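Local coordinates for hypothetical protein (Haemophilus influenzae, PDB 2HJ1) that is of unknown function, belonging to the RnfH family of ubiquitin-like proteins, and forms a domain-swapped dimer, at residues I36-Q39 and T40-Q44. Sequence-based numbering, arbitrary orientation.
Sequences ITVQ and TAITQ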
loop_
_atom_site.group_PDB
_atom_site.type_symbol
_atom_site.label_atom_id
_atom_site.label_comp_id
_atom_site.label_asym_id
_atom_site.label_seq_id
_atom_site.Cartn_x
_atom_site.Cartn_y
_atom_site.Cartn_z
ATOM N N ILE B 36 2.653 8.676 15.273
ATOM C CA ILE B 36 3.431 9.450 14.274
ATOM C C ILE B 36 2.639 9.596 12.936
ATOM O O ILE B 36 1.925 8.685 12.504
ATOM C CB ILE B 36 4.890 8.812 14.120
ATOM C CG1 ILE B 36 5.815 9.657 13.266
ATOM C CG2 ILE B 36 4.826 7.433 13.509
ATOM C CD1 ILE B 36 7.280 9.194 13.299
ATOM N N THR B 37 2.748 10.752 12.271
ATOM C CA THR B 37 2.085 10.929 10.998
ATOM C C THR B 37 3.059 10.664 9.849
ATOM O O THR B 37 4.263 10.639 10.057
ATOM C CB THR B 37 1.638 12.390 10.826
ATOM O OG1 THR B 37 2.792 13.192 11.064
ATOM C CG2 THR B 37 0.518 12.748 11.861
ATOM N N VAL B 38 2.530 10.547 8.635
ATOM C CA VAL B 38 3.367 10.489 7.426
ATOM C C VAL B 38 4.450 11.586 7.387
ATOM O O VAL B 38 5.623 11.302 7.206
ATOM C CB VAL B 38 2.474 10.611 6.202
ATOM C CG1 VAL B 38 3.273 10.651 4.939
ATOM C CG2 VAL B 38 1.422 9.403 6.180
ATOM N N GLN B 39 4.062 12.855 7.574
ATOM C CA GLN B 39 5.035 13.951 7.459
ATOM C C GLN B 39 6.096 13.835 8.541
ATOM O O GLN B 39 7.281 14.036 8.302
ATOM C CB GLN B 39 4.297 15.318 7.581
ATOM C CG GLN B 39 5.247 16.542 7.496
ATOM C CD GLN B 39 4.447 17.817 7.709
ATOM O OE1 GLN B 39 4.411 18.385 8.819
ATOM N NE2 GLN B 39 3.687 18.167 6.707
ATOM N N THR B 40 5.714 13.477 9.748
ATOM C CA THR B 40 6.755 13.378 10.783
ATOM C C THR B 40 7.776 12.262 10.525
ATOM O O THR B 40 8.970 12.449 10.725
ATOM C CB THR B 40 6.116 13.207 12.199
ATOM O OG1 THR B 40 5.126 14.253 12.385
ATOM C CG2 THR B 40 7.173 13.306 13.277
ATOM N N ALA B 41 7.309 11.090 10.103
ATOM C CA ALA B 41 8.237 9.965 9.746
ATOM C C ALA B 41 9.189 10.441 8.641
ATOM O O ALA B 41 10.385 10.304 8.742
ATOM C CB ALA B 41 7.449 8.779 9.285
ATOM N N ILE B 42 8.651 11.055 7.604
ATOM C CA ILE B 42 9.499 11.495 6.516
ATOM C C ILE B 42 10.527 12.525 7.019
ATOM O O ILE B 42 11.747 12.394 6.815
ATOM C CB ILE B 42 8.672 12.055 5.329
ATOM C CG1 ILE B 42 7.739 10.977 4.751
ATOM C CG2 ILE B 42 9.615 12.603 4.195
ATOM C CD1 ILE B 42 6.742 11.517 3.664
ATOM N N THR B 43 10.055 13.567 7.698
ATOM C CA THR B 43 11.000 14.630 8.095
ATOM C C THR B 43 12.028 14.149 9.130
ATOM O O THR B 43 13.169 14.601 9.123
ATOM C CB THR B 43 10.246 15.896 8.611
ATOM O OG1 THR B 43 9.406 15.526 9.702
ATOM C CG2 THR B 43 9.349 16.465 7.537
ATOM N N GLN B 44 11.663 13.210 9.992
ATOM C CA GLN B 44 12.640 12.681 10.995
ATOM C C GLN B 44 13.601 11.560 10.507
ATOM O O GLN B 44 14.598 11.225 11.185
ATOM C CB GLN B 44 11.891 12.190 12.255
ATOM C CG GLN B 44 11.229 13.329 13.054
ATOM C CD GLN B 44 12.228 14.416 13.492
ATOM O OE1 GLN B 44 12.038 15.607 13.191
ATOM N NE2 GLN B 44 13.306 14.011 14.186
HETATM O O HOH W 1 3.409 12.994 14.267
HETATM O O HOH W 2 5.418 16.898 11.266
#
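Thr37 holds the N-cap of helix 38-45, where its side chain accepts a capping bond from Thr40. OG1 sits between its own backbone N and the carbonyl carbon (chi1 53°), which turns the oxygen back over the first turn. There OG1 takes the N-H of Thr40, with Thr40 N 3.2 Å away. The bond is fairly straight, 160° at the hydrogen. Threonine suits the cap because its short branch brings an acceptor to an amide that has no earlier helical carbonyl to use.

Thr40, at N3, can be followed outward. Its CB lies 3.5 Å from Thr37 OG1. Its OG1 comes within 2.9 Å of Thr37 OG1 and bonds two waters, one also held by Thr37 N, the other by Gln39 OE1. The first water mediates the return bond that an N3 side chain makes directly in a capping box. The methyl CG2 rests 3.9 Å from Ile36 CG1.

From Thr37 O the regular backbone pattern begins with Ala41 N at 3.1 Å, and Val38 O receives Ile42 N likewise. Gln39 O is gripped twice, by Thr43 N and, tilted from the carbonyl plane, by Thr43 OG1, each at 2.9 Å, so the hydroxyl's proton is used on a carbonyl of its own helix.

Ile36, at N', reaches forward with CG1 anti to its backbone N (chi1 -172°). CD1 thereby lies 4.0 Å from Ala41 CB at N4, a hydrophobic staple; a long aliphatic chain suits N' because it spans the cap. Val38 and Ile42 run side by side, CG1 to CD1, toward Ile63 and Ile61 of strand 61-65. Leu74 of the second subunit packs on Ala41. Capping and staple thus fix the helix start, which backbone hydrogen bonds and packing together tie to the swapped partner.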